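Local coordinates for protein transmembrane oligosaccharyl transferase (Archaeoglobus fulgidus, PDB 3WAJ) that belongs to the STT3/AglB family of membrane-embedded oligosaccharyl transferases and carries a zinc ion in this structure, at residues A107-A110 against F111-A114; F254-S257 against A258-L262. All blocks are in the same frame, centred on the assembly; numbering follows the deposited sequence.

In the fold
Two transmembrane-region helices of one chain show how a helix bends where a backbone bond is missing and stays regular where the bonds run on. Neither contact closes a loop: each joins consecutive residues, and the two follow in series without nesting or crossing. Contact 1 comes first, midway along helix 102-118, where a proline kinks the helix among helices 19-30, 47-60 and 84-96, the side chain of Pro113 about 11 Å from the zinc ion. Contact 2 occupies the last turns of helix 243-261, beside helices 199-214, 221-234 and 278-303. Their centres lie about 28 Å apart and their nearest atoms about 18 Å, all within the N-terminal STT3 region.

Contact 1 of 2, residues A107-A110 against F111-A114; sequences AVLA and FIPA
Phe111 N makes the shortest hydrogen bond between these consecutive turns, reaching Val108 O at 3.0 Å, three residues back. Its second bond, to Ala107 O at 3.5 Å, is weak. Ile112 repeats the i to i-3 pattern: Ile112 N meets Leu109 O at 3.2 Å with the donor 63° out of the carbonyl plane, above the plane rather than on a lone pair. Pro113, one residue on, probably accounts for this. It has no N-H to give; CD takes the place of the hydrogen on N and lies 3.3 Å from Leu109 O. The same CD sits beside Ala110 O, so the proline ring wedges against two carbonyls and the helix kinks.

Around this bend, the Phe111 side chain folds back along the helix, its CG anti to the carbonyl carbon (chi1 -73°), which lays ring atom CD2 beside Ala107 O, which stands oblique to the ring. Leu109 and Ile112 run side by side in the same direction, and their methyls touch at 3.9 Å between Leu109 CD2 and Ile112 CD1. Ile112 also packs on Leu86, Leu89 and Ala93 of helix 84-96, while Leu109 meets Tyr52 and Ile55 of helix 47-60. Ala110 shares a backbone hydrogen bond with Gly158. The arrangement is a proline kink within a transmembrane-region helix, where i to i-3 bonds largely take over, a weak i to i-4 bond persisting at Phe111.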
loop_
_atom_site.group_PDB
_atom_site.type_symbol
_atom_site.label_atom_id
_atom_site.label_comp_id
_atom_site.label_asym_id
_atom_site.label_seq_id
_atom_site.Cartn_x
_atom_site.Cartn_y
_atom_site.Cartn_z
ATOM N N ALA A 107 -5.326 18.903 -3.009
ATOM C CA ALA A 107 -4.500 19.887 -2.300
ATOM C C ALA A 107 -4.886 19.947 -0.827
ATOM O O ALA A 107 -4.034 19.768 0.064
ATOM C CB ALA A 107 -4.640 21.251 -2.938
ATOM N N VAL A 108 -6.166 20.199 -0.568
ATOM C CA VAL A 108 -6.663 20.168 0.809
ATOM C C VAL A 108 -6.284 18.846 1.505
ATOM O O VAL A 108 -5.650 18.862 2.559
ATOM C CB VAL A 108 -8.191 20.442 0.886
ATOM C CG1 VAL A 108 -8.706 20.238 2.312
ATOM C CG2 VAL A 108 -8.506 21.861 0.418
ATOM N N LEU A 109 -6.653 17.714 0.906
ATOM C CA LEU A 109 -6.352 16.413 1.499
ATOM C C LEU A 109 -4.862 16.238 1.763
ATOM O O LEU A 109 -4.486 15.613 2.747
ATOM C CB LEU A 109 -6.857 15.270 0.617
ATOM C CG LEU A 109 -8.349 15.319 0.348
ATOM C CD1 LEU A 109 -8.787 14.060 -0.402
ATOM C CD2 LEU A 109 -9.135 15.488 1.660
ATOM N N ALA A 110 -4.022 16.803 0.896
ATOM C CA ALA A 110 -2.559 16.700 1.046
ATOM C C ALA A 110 -2.053 17.226 2.385
ATOM O O ALA A 110 -1.101 16.689 2.952
ATOM C CB ALA A 110 -1.843 17.410 -0.109
ATOM N N PHE A 111 -2.679 18.289 2.882
ATOM C CA PHE A 111 -2.241 18.911 4.131
ATOM C C PHE A 111 -2.649 18.142 5.373
ATOM O O PHE A 111 -2.017 18.266 6.414
ATOM C CB PHE A 111 -2.761 20.338 4.228
ATOM C CG PHE A 111 -2.059 21.276 3.318
ATOM C CD1 PHE A 111 -0.810 21.771 3.652
ATOM C CD2 PHE A 111 -2.630 21.650 2.109
ATOM C CE1 PHE A 111 -0.147 22.639 2.792
ATOM C CE2 PHE A 111 -1.972 22.521 1.242
ATOM C CZ PHE A 111 -0.733 23.013 1.582
ATOM N N ILE A 112 -3.712 17.357 5.259
ATOM C CA ILE A 112 -4.278 16.666 6.408
ATOM C C ILE A 112 -3.304 15.773 7.203
ATOM O O ILE A 112 -3.295 15.830 8.436
ATOM C CB ILE A 112 -5.574 15.919 6.019
ATOM C CG1 ILE A 112 -6.673 16.952 5.780
ATOM C CG2 ILE A 112 -5.998 14.896 7.103
ATOM C CD1 ILE A 112 -7.963 16.387 5.221
ATOM N N PRO A 113 -2.493 14.941 6.520
ATOM C CA PRO A 113 -1.583 14.117 7.332
ATOM C C PRO A 113 -0.457 14.941 7.942
ATOM O O PRO A 113 0.017 14.631 9.043
ATOM C CB PRO A 113 -1.023 13.103 6.321
ATOM C CG PRO A 113 -1.199 13.770 4.969
ATOM C CD PRO A 113 -2.473 14.553 5.093
ATOM N N ALA A 114 -0.018 15.973 7.230
ATOM C CA ALA A 114 0.996 16.884 7.782
ATOM C C ALA A 114 0.476 17.550 9.048
ATOM O O ALA A 114 1.171 17.609 10.053
ATOM C CB ALA A 114 1.407 17.932 6.756
#

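Contact 2 of 2, residues F254-S257 against A258-L262; sequences FAVS and ALIYL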
loop_
_atom_site.group_PDB
_atom_site.type_symbol
_atom_site.label_atom_id
_atom_site.label_comp_id
_atom_site.label_asym_id
_atom_site.label_seq_id
_atom_site.Cartn_x
_atom_site.Cartn_y
_atom_site.Cartn_z
ATOM N N PHE A 254 -15.199 3.315 28.346
ATOM C CA PHE A 254 -15.623 2.235 27.467
ATOM C C PHE A 254 -17.083 2.391 27.055
ATOM O O PHE A 254 -17.433 2.097 25.918
ATOM C CB PHE A 254 -15.348 0.873 28.119
ATOM C CG PHE A 254 -13.895 0.493 28.114
ATOM C CD1 PHE A 254 -13.145 0.598 26.945
ATOM C CD2 PHE A 254 -13.271 0.044 29.273
ATOM C CE1 PHE A 254 -11.796 0.248 26.923
ATOM C CE2 PHE A 254 -11.915 -0.306 29.265
ATOM C CZ PHE A 254 -11.179 -0.206 28.086
ATOM N N ALA A 255 -17.928 2.867 27.968
ATOM C CA ALA A 255 -19.318 3.145 27.614
ATOM C C ALA A 255 -19.399 4.200 26.505
ATOM O O ALA A 255 -20.105 4.016 25.504
ATOM C CB ALA A 255 -20.124 3.580 28.839
ATOM N N VAL A 256 -18.668 5.298 26.679
ATOM C CA VAL A 256 -18.707 6.375 25.701
ATOM C C VAL A 256 -18.166 5.907 24.352
ATOM O O VAL A 256 -18.776 6.170 23.322
ATOM C CB VAL A 256 -17.970 7.636 26.205
ATOM C CG1 VAL A 256 -17.774 8.648 25.075
ATOM C CG2 VAL A 256 -18.742 8.271 27.366
ATOM N N SER A 257 -17.042 5.196 24.363
ATOM C CA SER A 257 -16.424 4.729 23.120
ATOM C C SER A 257 -17.399 3.879 22.323
ATOM O O SER A 257 -17.455 3.974 21.094
ATOM C CB SER A 257 -15.152 3.925 23.404
ATOM O OG SER A 257 -15.448 2.706 24.063
ATOM N N ALA A 258 -18.174 3.055 23.032
ATOM C CA ALA A 258 -19.171 2.186 22.401
ATOM C C ALA A 258 -20.291 2.999 21.735
ATOM O O ALA A 258 -20.768 2.651 20.659
ATOM C CB ALA A 258 -19.740 1.237 23.412
ATOM N N LEU A 259 -20.715 4.070 22.401
ATOM C CA LEU A 259 -21.731 4.970 21.866
ATOM C C LEU A 259 -21.264 5.629 20.581
ATOM O O LEU A 259 -22.020 5.746 19.614
ATOM C CB LEU A 259 -22.059 6.063 22.885
ATOM C CG LEU A 259 -23.077 5.699 23.947
ATOM C CD1 LEU A 259 -23.241 6.854 24.924
ATOM C CD2 LEU A 259 -24.387 5.371 23.262
ATOM N N ILE A 260 -20.019 6.085 20.588
ATOM C CA ILE A 260 -19.425 6.718 19.419
ATOM C C ILE A 260 -19.263 5.715 18.276
ATOM O O ILE A 260 -19.449 6.049 17.107
ATOM C CB ILE A 260 -18.078 7.340 19.790
ATOM C CG1 ILE A 260 -18.317 8.448 20.802
ATOM C CG2 ILE A 260 -17.340 7.869 18.552
ATOM C CD1 ILE A 260 -17.081 8.887 21.477
ATOM N N TYR A 261 -18.929 4.478 18.622
ATOM C CA TYR A 261 -18.745 3.453 17.614
ATOM C C TYR A 261 -20.073 3.004 17.032
ATOM O O TYR A 261 -20.159 2.675 15.844
ATOM C CB TYR A 261 -18.020 2.244 18.206
ATOM C CG TYR A 261 -17.744 1.194 17.166
ATOM C CD1 TYR A 261 -16.779 1.397 16.198
ATOM C CD2 TYR A 261 -18.463 0.018 17.136
ATOM C CE1 TYR A 261 -16.525 0.445 15.229
ATOM C CE2 TYR A 261 -18.223 -0.946 16.171
ATOM C CZ TYR A 261 -17.252 -0.729 15.221
ATOM O OH TYR A 261 -17.011 -1.694 14.269
ATOM N N LEU A 262 -21.091 2.997 17.893
ATOM C CA LEU A 262 -22.406 2.406 17.620
ATOM C C LEU A 262 -23.020 2.677 16.236
ATOM O O LEU A 262 -23.500 1.743 15.588
ATOM C CB LEU A 262 -23.398 2.778 18.724
ATOM C CG LEU A 262 -24.818 2.228 18.621
ATOM C CD1 LEU A 262 -24.760 0.714 18.493
ATOM C CD2 LEU A 262 -25.634 2.636 19.858
#
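Phe254 O is gripped by two donors, the backbone N of Ala258 and the hydroxyl of Ser257. Ala258 N approaches to 3.1 Å in the ordinary helical bond, and Ser257 OG bonds to Phe254 O at 2.8 Å. Both arrive from the same face of the carbonyl plane. Ser257 can do this because its OG lies between the backbone N and the carbonyl carbon (chi1 67°), turned back toward the preceding turn; it also makes a weak bond to Thr253 O. The Ser257 side chain is buried, touching Ile208 and Leu284, and its hydroxyl is satisfied by its own helix.

The backbone bonds continue in regular i to i-4 order. Leu259 N donates to Ala255 O, and Ile260 N meets Val256 O at 3.0 Å, the donor lying almost in line with the carbonyl bond (C=O...N 165°). Tyr261 N closes on Ser257 O at 2.9 Å.

Beyond the backbone bonds, Val256 and Ile260 cross at a slant, with CG1 of Val256 against CD1 of Ile260 at 3.7 Å. Ile260 CG1 also rests 3.4 Å from Val256 O, and the side chain reaches on to Ile206 and Leu213 of helix 199-214. Tyr261 carries its ring away from this turn, CG anti to the backbone N (chi1 -177°), and its OH bonds to Ser277 O, just ahead of helix 278-303. Phe254 packs on Ala222, Ile225 and Leu226 of helix 221-234. The whole is a regular alpha-helix near its C-terminal end, with the serine hydroxyl-to-backbone bond common in membrane helices.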